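Local structure of acetyltransferase, GNAT family (Streptococcus agalactiae 2603V/R, 2Q7B) at residues A87-D92 with V164-P169; R133-T138 with I175-L180; Q72-L77 with E120-F125; A54-I59 with L98-T103. The protein probably transfers an acetyl group to an amino group of its substrate, as a member of the GNAT family of N-acetyltransferases. One frame throughout, in Å; residues are numbered along the deposited sequence. Where two conformers were deposited one is given.

Overall arrangement
All four interactions build on one mixed sheet and what packs around it. Along the chain, interactions 4, 3 and 1 cross one another; interaction 2 opens with 133-138 after 3 and 4 have closed, but crosses 1. Strands 72-78, 81-90, 95-103, 133-139 and 173-179 lie in that order across the sheet, the order expected of a GNAT fold. Helix 114-128 packs on one face in interaction 3, while the 54-59 loop of interaction 4 lies on the other. Centres of interactions 1 and 2 are about 10 Å apart, those of 1 and 3 about 17 Å. A citrate, probably from the crystallisation liquor, lies beside interactions 1, 2 and 4 and may mark a pocket.

Interaction 1: residues A87-D92 with V164-P169; sequences ALLRID and VDYIFP
A water bridges D92 and D165: it donates to D92 OD2 at 2.8 Å and accepts from the backbone N of D165 at 3.0 Å. No direct hydrogen bond joins the two segments, so this water is the polar link in a contact that is otherwise greasy. The other oxygen of D92, OD1, takes the backbone N-H groups of K94 and T95 and so ties down the turn into the next strand. Beside the water, I91 does most of the work. Its two branches part: CG2, anti to the backbone N with CG1 beside it (chi1 -61°), rests 3.5 Å from the carbonyl O of D165, and CD1 reaches CD1 of the Y166 ring at 3.6 Å, the two side chains crossing at about a right angle. L89, two residues back and still in the strand, points toward the loop as I91 does and puts its CD2 3.6 Å from CE1 of that ring. In GNAT terms, strand 81-90 belongs to the central sheet, and 164-169 is part of the long loop that leads into the last strand, 173-179; here that loop folds back against the end of 81-90. D165 sits at the centre of an inverse gamma turn, closed by a weak bond from Y166 N to V164 O, and just after this turn Y166 points toward strand 81-90. Farther along the loop, the CD2 side of the Y166 ring lies over one face of F168, 3.7 Å above that plane. The phenol OH of Y166 is shared by K99 NZ and a bound citrate, probably a crystallisation component.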
# COMPACT_ATOMS: atom_id res chain seq x y z
N ALA A 87 -11.85 -11.06 5.28
CA ALA A 87 -11.61 -12.00 4.20
C ALA A 87 -11.73 -13.41 4.71
O ALA A 87 -11.48 -13.69 5.88
CB ALA A 87 -10.20 -11.81 3.64
N LEU A 88 -12.13 -14.29 3.80
CA LEU A 88 -12.21 -15.71 4.06
C LEU A 88 -11.28 -16.39 3.07
O LEU A 88 -11.37 -16.15 1.87
CB LEU A 88 -13.65 -16.23 3.90
CG LEU A 88 -13.88 -17.72 4.18
CD1 LEU A 88 -15.29 -17.98 4.66
CD2 LEU A 88 -13.55 -18.62 2.98
N LEU A 89 -10.38 -17.23 3.60
CA LEU A 89 -9.46 -18.03 2.80
C LEU A 89 -9.82 -19.49 2.99
O LEU A 89 -9.81 -19.98 4.11
CB LEU A 89 -8.00 -17.80 3.25
CG LEU A 89 -6.91 -18.59 2.52
CD1 LEU A 89 -6.78 -18.15 1.06
CD2 LEU A 89 -5.54 -18.46 3.22
N ARG A 90 -10.15 -20.18 1.91
CA ARG A 90 -10.46 -21.61 1.99
C ARG A 90 -9.16 -22.41 2.12
O ARG A 90 -8.22 -22.22 1.34
CB ARG A 90 -11.23 -22.09 0.75
CG ARG A 90 -11.41 -23.59 0.69
CD ARG A 90 -12.10 -24.06 -0.56
NE ARG A 90 -12.16 -25.52 -0.56
CZ ARG A 90 -11.20 -26.33 -1.00
NH1 ARG A 90 -10.06 -25.87 -1.48
NH2 ARG A 90 -11.37 -27.63 -0.93
N ILE A 91 -9.11 -23.28 3.13
CA ILE A 91 -8.00 -24.22 3.32
C ILE A 91 -8.39 -25.55 2.69
O ILE A 91 -7.63 -26.12 1.92
CB ILE A 91 -7.66 -24.41 4.82
CG1 ILE A 91 -7.24 -23.07 5.43
CG2 ILE A 91 -6.57 -25.47 5.00
CD1 ILE A 91 -6.12 -22.34 4.65
N ASP A 92 -9.60 -26.01 3.00
CA ASP A 92 -10.15 -27.25 2.43
C ASP A 92 -11.67 -27.18 2.56
O ASP A 92 -12.18 -26.16 3.00
CB ASP A 92 -9.53 -28.49 3.09
CG ASP A 92 -9.69 -28.52 4.61
OD1 ASP A 92 -10.80 -28.28 5.13
OD2 ASP A 92 -8.70 -28.85 5.28
N VAL A 164 -3.83 -28.06 10.87
CA VAL A 164 -4.47 -27.33 9.78
C VAL A 164 -3.43 -27.10 8.66
O VAL A 164 -2.25 -26.88 8.93
CB VAL A 164 -5.09 -26.02 10.34
CG1 VAL A 164 -4.01 -25.09 10.92
CG2 VAL A 164 -5.91 -25.28 9.28
N ASP A 165 -3.87 -27.15 7.41
CA ASP A 165 -2.98 -26.97 6.26
C ASP A 165 -2.76 -25.48 6.02
O ASP A 165 -3.08 -24.95 4.96
CB ASP A 165 -3.59 -27.65 5.02
CG ASP A 165 -2.61 -27.76 3.85
OD1 ASP A 165 -1.38 -27.83 4.08
OD2 ASP A 165 -3.08 -27.80 2.69
N TYR A 166 -2.19 -24.82 7.01
CA TYR A 166 -2.00 -23.39 6.99
C TYR A 166 -0.96 -23.03 8.02
O TYR A 166 -0.91 -23.63 9.09
CB TYR A 166 -3.32 -22.70 7.32
CG TYR A 166 -3.28 -21.20 7.26
CD1 TYR A 166 -3.32 -20.54 6.05
CD2 TYR A 166 -3.23 -20.45 8.43
CE1 TYR A 166 -3.29 -19.16 5.99
CE2 TYR A 166 -3.20 -19.09 8.38
CZ TYR A 166 -3.24 -18.44 7.16
OH TYR A 166 -3.21 -17.07 7.12
N ILE A 167 -0.11 -22.06 7.69
CA ILE A 167 0.92 -21.60 8.61
C ILE A 167 0.60 -20.17 8.98
O ILE A 167 0.47 -19.29 8.09
CB ILE A 167 2.34 -21.68 7.98
CG1 ILE A 167 2.65 -23.09 7.43
CG2 ILE A 167 3.40 -21.28 9.01
CD1 ILE A 167 2.96 -24.09 8.43
N PHE A 168 0.46 -19.93 10.28
CA PHE A 168 0.21 -18.61 10.82
C PHE A 168 1.54 -17.86 10.88
O PHE A 168 2.59 -18.48 11.09
CB PHE A 168 -0.41 -18.69 12.23
CG PHE A 168 -1.70 -19.46 12.27
CD1 PHE A 168 -2.90 -18.87 11.92
CD2 PHE A 168 -1.71 -20.79 12.63
CE1 PHE A 168 -4.09 -19.60 11.95
CE2 PHE A 168 -2.90 -21.52 12.66
CZ PHE A 168 -4.08 -20.92 12.31
N PRO A 169 1.51 -16.53 10.72
CA PRO A 169 2.78 -15.78 10.74
C PRO A 169 3.57 -15.96 12.04
O PRO A 169 2.98 -16.22 13.09
CB PRO A 169 2.34 -14.32 10.52
CG PRO A 169 0.88 -14.29 10.82
CD PRO A 169 0.34 -15.64 10.54
O HOH W 1 -6.65 -28.13 7.09

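Interaction 2: residues R133-T138 with I175-L180; sequences RIVLDT and IYVKLL
I134 and K178 exchange two backbone hydrogen bonds, and L136 and Y176 exchange two more, making an antiparallel ladder between strands 133-139 and 173-179 of the GNAT sheet. The straightest of the four runs from Y176 N to L136 O, 2.9 Å long with 172° at the hydrogen. R133-L179, V135-V177 and D137-I175 are the non-hydrogen-bonded pairs, their CA atoms closer together. On the face carrying those residues, R133 CG lies 3.8 Å from L179 CD2, with the arginine and L179 side by side and pointing the same way. V177 has two conformers; in the one described, its CG2 also meets R133 CG and V135 CG1. The other face carries I134, L136, Y176 and K178. There L136 CD1 leans on Y176 CB at 3.8 Å, and T138 CG2 comes in at the edge of the tyrosine ring, near its plane, 3.4 Å from CE2. Behind this face stand helices 114-128 and 143-150: F122 and M123 press on I134, and Y149 on L136. Y176 OH is anchored by E150 OE2, and K178 NZ by the carbonyl of Q152. On the R133 face, a bend at chi3 (71°) turns the guanidinium aside, with NE bonded to T95 OG1 and NH2 to the carbonyl O of D163.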
# COMPACT_ATOMS: atom_id res chain seq x y z
N ARG A 133 -15.33 -25.39 10.30
CA ARG A 133 -14.30 -24.89 11.20
C ARG A 133 -13.71 -23.59 10.66
O ARG A 133 -13.35 -23.51 9.49
CB ARG A 133 -13.19 -25.95 11.34
CG ARG A 133 -12.11 -25.59 12.37
CD ARG A 133 -11.10 -26.72 12.63
NE ARG A 133 -10.19 -26.97 11.51
CZ ARG A 133 -9.14 -27.80 11.56
NH1 ARG A 133 -8.82 -28.45 12.68
NH2 ARG A 133 -8.38 -27.97 10.48
N ILE A 134 -13.64 -22.57 11.52
CA ILE A 134 -13.02 -21.30 11.16
C ILE A 134 -11.91 -21.01 12.14
O ILE A 134 -12.14 -21.02 13.35
CB ILE A 134 -14.01 -20.12 11.21
CG1 ILE A 134 -15.19 -20.38 10.26
CG2 ILE A 134 -13.29 -18.79 10.92
CD1 ILE A 134 -14.88 -20.67 8.84
N VAL A 135 -10.71 -20.72 11.61
CA VAL A 135 -9.54 -20.44 12.43
C VAL A 135 -9.02 -19.04 12.14
O VAL A 135 -9.29 -18.46 11.09
CB VAL A 135 -8.40 -21.48 12.19
CG1 VAL A 135 -8.91 -22.90 12.44
CG2 VAL A 135 -7.82 -21.37 10.80
N LEU A 136 -8.30 -18.47 13.09
CA LEU A 136 -7.71 -17.16 12.91
C LEU A 136 -6.64 -16.95 13.93
O LEU A 136 -6.58 -17.68 14.93
CB LEU A 136 -8.78 -16.07 13.05
CG LEU A 136 -9.51 -15.89 14.39
CD1 LEU A 136 -8.72 -15.02 15.39
CD2 LEU A 136 -10.86 -15.25 14.15
N ASP A 137 -5.77 -15.98 13.69
CA ASP A 137 -4.81 -15.64 14.72
C ASP A 137 -4.94 -14.16 15.02
O ASP A 137 -5.45 -13.39 14.20
CB ASP A 137 -3.37 -16.03 14.38
CG ASP A 137 -2.76 -15.13 13.37
OD1 ASP A 137 -3.45 -14.89 12.38
OD2 ASP A 137 -1.60 -14.69 13.56
N THR A 138 -4.49 -13.78 16.20
CA THR A 138 -4.59 -12.42 16.67
C THR A 138 -3.40 -12.16 17.59
O THR A 138 -3.03 -13.04 18.35
CB THR A 138 -5.96 -12.20 17.41
OG1 THR A 138 -5.95 -10.94 18.07
CG2 THR A 138 -6.23 -13.28 18.45
N ILE A 175 -4.05 -18.25 18.59
CA ILE A 175 -4.89 -18.90 17.59
C ILE A 175 -6.26 -19.18 18.23
O ILE A 175 -6.34 -19.69 19.35
CB ILE A 175 -4.22 -20.18 16.98
CG1 ILE A 175 -3.09 -19.83 16.01
CG2 ILE A 175 -5.20 -20.95 16.10
CD1 ILE A 175 -1.95 -19.07 16.57
N TYR A 176 -7.31 -18.81 17.50
CA TYR A 176 -8.72 -18.99 17.89
C TYR A 176 -9.47 -19.86 16.86
O TYR A 176 -9.14 -19.84 15.67
CB TYR A 176 -9.42 -17.63 18.01
CG TYR A 176 -9.17 -16.91 19.31
CD1 TYR A 176 -9.91 -17.21 20.43
CD2 TYR A 176 -8.20 -15.92 19.41
CE1 TYR A 176 -9.70 -16.57 21.63
CE2 TYR A 176 -7.98 -15.27 20.61
CZ TYR A 176 -8.73 -15.60 21.72
OH TYR A 176 -8.54 -14.97 22.92
N VAL A 177 -10.47 -20.60 17.33
CA VAL A 177 -11.27 -21.48 16.46
C VAL A 177 -12.76 -21.42 16.80
O VAL A 177 -13.14 -21.24 17.96
CB VAL A 177 -10.76 -22.95 16.53
CG1 VAL A 177 -10.92 -23.52 17.95
CG2 VAL A 177 -11.48 -23.83 15.52
N LYS A 178 -13.60 -21.55 15.77
CA LYS A 178 -15.06 -21.55 15.92
C LYS A 178 -15.61 -22.69 15.06
O LYS A 178 -15.45 -22.68 13.84
CB LYS A 178 -15.66 -20.22 15.48
CG LYS A 178 -17.19 -20.11 15.59
CD LYS A 178 -17.66 -18.76 15.02
CE LYS A 178 -19.18 -18.63 14.91
NZ LYS A 178 -19.84 -18.59 16.24
N LEU A 179 -16.25 -23.66 15.70
CA LEU A 179 -16.87 -24.80 14.99
C LEU A 179 -18.31 -24.42 14.64
O LEU A 179 -19.05 -23.96 15.51
CB LEU A 179 -16.84 -26.08 15.84
CG LEU A 179 -15.46 -26.56 16.30
CD1 LEU A 179 -15.54 -27.89 17.02
CD2 LEU A 179 -14.50 -26.67 15.13
N LEU A 180 -18.69 -24.62 13.37
CA LEU A 180 -20.03 -24.27 12.89
C LEU A 180 -21.06 -25.40 13.06
O LEU A 180 -20.82 -26.55 12.71
CB LEU A 180 -19.96 -23.81 11.43
CG LEU A 180 -19.03 -22.62 11.17
CD1 LEU A 180 -19.12 -22.16 9.71
CD2 LEU A 180 -19.33 -21.46 12.11

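Interaction 3: residues Q72-L77 with E120-F125; sequences QFWIAL and ERFMLF
Strand Q72-L77 and helix E120-F125 run nearly antiparallel, 153° between their directions, with the axes 9.9 Å apart at closest approach. W74 spans most of that gap. Its CG is anti to the carbonyl carbon, which swings the indole out beneath the helix so that R121, F122 and F125 all meet it. R121 CG lies over the five-membered ring, 3.6 Å from its centroid, and F122 CA covers the six-membered ring from the same side. The guanidinium of R121 does not lie flat on the indole: two bends in the chain leave its plane 76° from the tryptophan's, with NH1 3.8 Å from W74 NE1. A helix laid along the strands on one face of the sheet is the alpha/beta layering of the GNAT fold; here helix 114-128 takes that place, and its F122 also reaches L88 of the neighbouring strand 81-90. F125 receives the far end of the indole. CZ2 of W74 is 3.5 Å from F125 CB, and the edge of the six-membered ring is turned toward the phenyl face in an offset edge-to-face pair, centroids 5.5 Å apart and planes at 79°. Q72 works on both aromatics: its CB sits over one face of F125, 4.0 Å from the centroid, while its CG covers the indole on the side opposite R121. The glutamine chain, bent at chi2, curls OE1 back to its neighbour's backbone N, F73 N, at 2.9 Å; Q67 NE2 is a second partner of this buried oxygen.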
# COMPACT_ATOMS: atom_id res chain seq x y z
N GLN A 72 -13.21 -15.29 -0.25
CA GLN A 72 -13.87 -14.05 -0.52
C GLN A 72 -13.18 -12.95 0.28
O GLN A 72 -12.40 -13.23 1.20
CB GLN A 72 -15.38 -14.19 -0.23
CG GLN A 72 -16.26 -13.07 -0.73
CD GLN A 72 -15.98 -12.69 -2.15
OE1 GLN A 72 -15.20 -11.77 -2.41
NE2 GLN A 72 -16.54 -13.43 -3.08
N PHE A 73 -13.39 -11.71 -0.15
CA PHE A 73 -12.81 -10.54 0.49
C PHE A 73 -13.88 -9.46 0.47
O PHE A 73 -14.38 -9.12 -0.59
CB PHE A 73 -11.54 -10.08 -0.24
CG PHE A 73 -10.66 -9.16 0.58
CD1 PHE A 73 -11.05 -7.86 0.88
CD2 PHE A 73 -9.43 -9.60 1.04
CE1 PHE A 73 -10.23 -7.03 1.66
CE2 PHE A 73 -8.62 -8.78 1.79
CZ PHE A 73 -9.03 -7.50 2.12
N TRP A 74 -14.23 -8.93 1.64
CA TRP A 74 -15.23 -7.88 1.74
C TRP A 74 -14.67 -6.57 2.23
O TRP A 74 -13.78 -6.53 3.08
CB TRP A 74 -16.36 -8.27 2.70
CG TRP A 74 -17.15 -9.51 2.32
CD1 TRP A 74 -18.30 -9.55 1.59
CD2 TRP A 74 -16.83 -10.86 2.66
NE1 TRP A 74 -18.72 -10.85 1.47
CE2 TRP A 74 -17.85 -11.67 2.12
CE3 TRP A 74 -15.79 -11.47 3.39
CZ2 TRP A 74 -17.86 -13.06 2.27
CZ3 TRP A 74 -15.81 -12.84 3.55
CH2 TRP A 74 -16.84 -13.63 2.99
N ILE A 75 -15.23 -5.49 1.72
CA ILE A 75 -14.90 -4.16 2.20
C ILE A 75 -16.17 -3.44 2.70
O ILE A 75 -17.24 -3.57 2.11
CB ILE A 75 -14.16 -3.28 1.14
CG1 ILE A 75 -14.96 -3.24 -0.18
CG2 ILE A 75 -12.72 -3.76 0.95
CD1 ILE A 75 -14.36 -2.35 -1.25
N ALA A 76 -16.03 -2.72 3.81
CA ALA A 76 -17.10 -1.87 4.32
C ALA A 76 -16.80 -0.48 3.81
O ALA A 76 -15.67 0.01 3.94
CB ALA A 76 -17.12 -1.85 5.83
N LEU A 77 -17.81 0.16 3.26
CA LEU A 77 -17.69 1.49 2.71
C LEU A 77 -18.62 2.47 3.43
O LEU A 77 -19.78 2.16 3.64
CB LEU A 77 -18.07 1.46 1.24
CG LEU A 77 -17.24 0.51 0.37
CD1 LEU A 77 -17.96 0.15 -0.89
CD2 LEU A 77 -15.91 1.14 0.06
N GLU A 120 -20.56 -11.08 10.59
CA GLU A 120 -21.81 -11.68 10.15
C GLU A 120 -21.82 -12.00 8.66
O GLU A 120 -22.34 -13.04 8.25
CB GLU A 120 -23.01 -10.78 10.48
CG GLU A 120 -23.44 -10.85 11.94
CD GLU A 120 -24.43 -9.75 12.34
OE1 GLU A 120 -24.90 -8.98 11.46
OE2 GLU A 120 -24.74 -9.65 13.55
N ARG A 121 -21.27 -11.10 7.84
CA ARG A 121 -21.23 -11.32 6.40
C ARG A 121 -20.29 -12.49 6.06
O ARG A 121 -20.60 -13.34 5.19
CB ARG A 121 -20.82 -10.05 5.66
CG ARG A 121 -20.67 -10.24 4.16
CD ARG A 121 -22.01 -10.44 3.48
NE ARG A 121 -22.57 -9.12 3.23
CZ ARG A 121 -22.53 -8.47 2.06
NH1 ARG A 121 -22.01 -9.01 0.95
NH2 ARG A 121 -23.07 -7.26 2.01
N PHE A 122 -19.12 -12.51 6.73
CA PHE A 122 -18.16 -13.60 6.63
C PHE A 122 -18.89 -14.91 6.88
O PHE A 122 -18.72 -15.88 6.14
CB PHE A 122 -17.06 -13.41 7.69
CG PHE A 122 -16.07 -14.55 7.78
CD1 PHE A 122 -16.33 -15.66 8.56
CD2 PHE A 122 -14.86 -14.49 7.12
CE1 PHE A 122 -15.43 -16.71 8.66
CE2 PHE A 122 -13.95 -15.52 7.22
CZ PHE A 122 -14.24 -16.64 8.00
N MSE A 123 -19.71 -14.94 7.92
CA MSE A 123 -20.41 -16.17 8.22
C MSE A 123 -21.53 -16.67 7.39
O MSE A 123 -21.72 -17.88 7.31
CB MSE A 123 -20.51 -16.47 9.69
CG MSE A 123 -19.35 -17.43 9.85
SE MSE A 123 -18.67 -17.41 11.44
CE MSE A 123 -17.41 -18.35 11.27
N LEU A 124 -22.25 -15.76 6.74
CA LEU A 124 -23.27 -16.15 5.77
C LEU A 124 -22.57 -16.93 4.65
O LEU A 124 -23.07 -17.95 4.18
CB LEU A 124 -23.97 -14.92 5.20
CG LEU A 124 -25.15 -15.21 4.26
N PHE A 125 -21.39 -16.46 4.25
CA PHE A 125 -20.61 -17.10 3.20
C PHE A 125 -20.01 -18.42 3.70
O PHE A 125 -20.06 -19.42 3.00
CB PHE A 125 -19.50 -16.16 2.74
CG PHE A 125 -18.73 -16.66 1.53
CD1 PHE A 125 -19.16 -16.35 0.25
CD2 PHE A 125 -17.56 -17.39 1.67
CE1 PHE A 125 -18.45 -16.79 -0.87
CE2 PHE A 125 -16.85 -17.82 0.58
CZ PHE A 125 -17.30 -17.53 -0.70

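Interaction 4: residues A54-I59 with L98-T103; sequences AEQDDI and LKKFFT
The amide of Q56 and the carboxylate of D58 meet the same lysine, K100. Q56 OE1 accepts from K100 NZ at 2.8 Å, with the ammonium tilted 19° from the amide's carbonyl plane, and the amide's other end, NE2, is held by Q43 OE1, which fixes which way the group is turned. D58 reaches in from the opposite direction: its OD2 lies 3.3 Å from K100 CE, but 4.4 Å from NZ, too long for a salt bridge, so its negative charge probably acts on the lysine at a distance; Y66 OH bonds to that same OD2. Lower on the chain, I59 CD1 packs against K100 CD at 3.9 Å. The lysine chain, bent at chi2 and chi4, runs past these three side chains before NZ, like K99 NZ, reaches the bound citrate. K100 itself has a left-handed backbone, consistent with the beta bulge that GNAT proteins carry in this strand. A54 and D57 meet D37 and Y30 of the second subunit. The 3-10 segment 54-59 thus joins strand 95-103 from one side of the sheet, between helix 29-46, where I39 touches Q56 and I59, and helix 62-67, whose Y66 also packs on K100.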
# COMPACT_ATOMS: atom_id res chain seq x y z
N ALA A 54 4.72 -6.20 1.89
CA ALA A 54 5.35 -7.34 1.21
C ALA A 54 5.10 -8.66 1.97
O ALA A 54 5.17 -9.72 1.36
CB ALA A 54 6.85 -7.11 1.03
N GLU A 55 4.81 -8.58 3.27
CA GLU A 55 4.48 -9.76 4.07
C GLU A 55 3.03 -10.18 3.89
O GLU A 55 2.62 -11.20 4.44
CB GLU A 55 4.70 -9.50 5.57
CG GLU A 55 6.11 -9.14 5.97
CD GLU A 55 6.20 -8.82 7.46
OE1 GLU A 55 5.79 -9.66 8.29
OE2 GLU A 55 6.69 -7.71 7.79
N GLN A 56 2.24 -9.42 3.13
CA GLN A 56 0.84 -9.73 2.90
C GLN A 56 0.45 -9.22 1.53
O GLN A 56 -0.52 -8.48 1.36
CB GLN A 56 -0.03 -9.13 4.01
CG GLN A 56 0.29 -7.66 4.28
CD GLN A 56 -0.33 -7.10 5.53
OE1 GLN A 56 -1.03 -7.80 6.26
NE2 GLN A 56 -0.08 -5.80 5.77
N ASP A 57 1.21 -9.66 0.54
CA ASP A 57 1.00 -9.21 -0.84
C ASP A 57 -0.29 -9.75 -1.49
O ASP A 57 -0.65 -9.32 -2.58
CB ASP A 57 2.25 -9.45 -1.69
CG ASP A 57 2.65 -10.93 -1.74
OD1 ASP A 57 1.77 -11.76 -2.01
OD2 ASP A 57 3.82 -11.24 -1.51
N ASP A 58 -0.98 -10.68 -0.83
CA ASP A 58 -2.34 -11.12 -1.22
C ASP A 58 -3.33 -9.92 -1.40
O ASP A 58 -4.28 -9.96 -2.17
CB ASP A 58 -2.93 -12.12 -0.20
CG ASP A 58 -2.76 -11.66 1.28
OD1 ASP A 58 -1.61 -11.73 1.79
OD2 ASP A 58 -3.74 -11.29 1.94
N ILE A 59 -3.05 -8.84 -0.67
CA ILE A 59 -3.81 -7.57 -0.73
C ILE A 59 -3.80 -6.97 -2.15
O ILE A 59 -4.76 -6.30 -2.55
CB ILE A 59 -3.22 -6.54 0.32
CG1 ILE A 59 -3.47 -7.04 1.75
CG2 ILE A 59 -3.75 -5.15 0.15
CD1 ILE A 59 -4.87 -7.41 2.04
N LEU A 98 -10.09 -16.85 8.81
CA LEU A 98 -10.62 -15.49 8.85
C LEU A 98 -9.37 -14.59 8.88
O LEU A 98 -8.55 -14.70 9.79
CB LEU A 98 -11.51 -15.31 10.09
CG LEU A 98 -12.30 -14.01 10.24
CD1 LEU A 98 -13.51 -14.21 11.15
CD2 LEU A 98 -11.43 -12.87 10.72
N LYS A 99 -9.23 -13.75 7.86
CA LYS A 99 -8.06 -12.90 7.68
C LYS A 99 -8.45 -11.48 7.36
O LYS A 99 -9.60 -11.20 7.04
CB LYS A 99 -7.24 -13.39 6.46
CG LYS A 99 -6.55 -14.72 6.59
CD LYS A 99 -5.87 -15.13 5.29
CE LYS A 99 -4.68 -14.27 4.90
NZ LYS A 99 -3.62 -14.32 5.91
N LYS A 100 -7.46 -10.60 7.43
CA LYS A 100 -7.57 -9.20 7.07
C LYS A 100 -8.80 -8.53 7.65
O LYS A 100 -9.51 -7.81 6.95
CB LYS A 100 -7.51 -9.05 5.56
CG LYS A 100 -6.25 -9.66 4.93
CD LYS A 100 -4.94 -9.11 5.51
CE LYS A 100 -3.73 -9.82 4.94
NZ LYS A 100 -2.69 -10.01 5.99
N PHE A 101 -9.02 -8.75 8.94
CA PHE A 101 -10.17 -8.20 9.64
C PHE A 101 -9.79 -6.87 10.30
O PHE A 101 -9.12 -6.86 11.33
CB PHE A 101 -10.68 -9.23 10.63
CG PHE A 101 -11.90 -8.81 11.40
CD1 PHE A 101 -12.83 -7.90 10.90
CD2 PHE A 101 -12.19 -9.45 12.58
CE1 PHE A 101 -13.94 -7.58 11.63
CE2 PHE A 101 -13.30 -9.15 13.28
CZ PHE A 101 -14.18 -8.20 12.81
N PHE A 102 -10.22 -5.77 9.71
CA PHE A 102 -9.86 -4.44 10.20
C PHE A 102 -11.03 -3.49 10.14
O PHE A 102 -11.89 -3.63 9.27
CB PHE A 102 -8.74 -3.85 9.33
CG PHE A 102 -7.49 -4.69 9.28
CD1 PHE A 102 -6.66 -4.79 10.38
CD2 PHE A 102 -7.14 -5.38 8.11
CE1 PHE A 102 -5.52 -5.56 10.34
CE2 PHE A 102 -5.99 -6.15 8.08
CZ PHE A 102 -5.19 -6.25 9.20
N THR A 103 -11.07 -2.55 11.08
CA THR A 103 -12.08 -1.51 11.12
C THR A 103 -11.46 -0.24 11.67
O THR A 103 -10.61 -0.32 12.53
CB THR A 103 -13.30 -1.87 12.04
OG1 THR A 103 -12.82 -2.15 13.36
CG2 THR A 103 -14.05 -3.08 11.56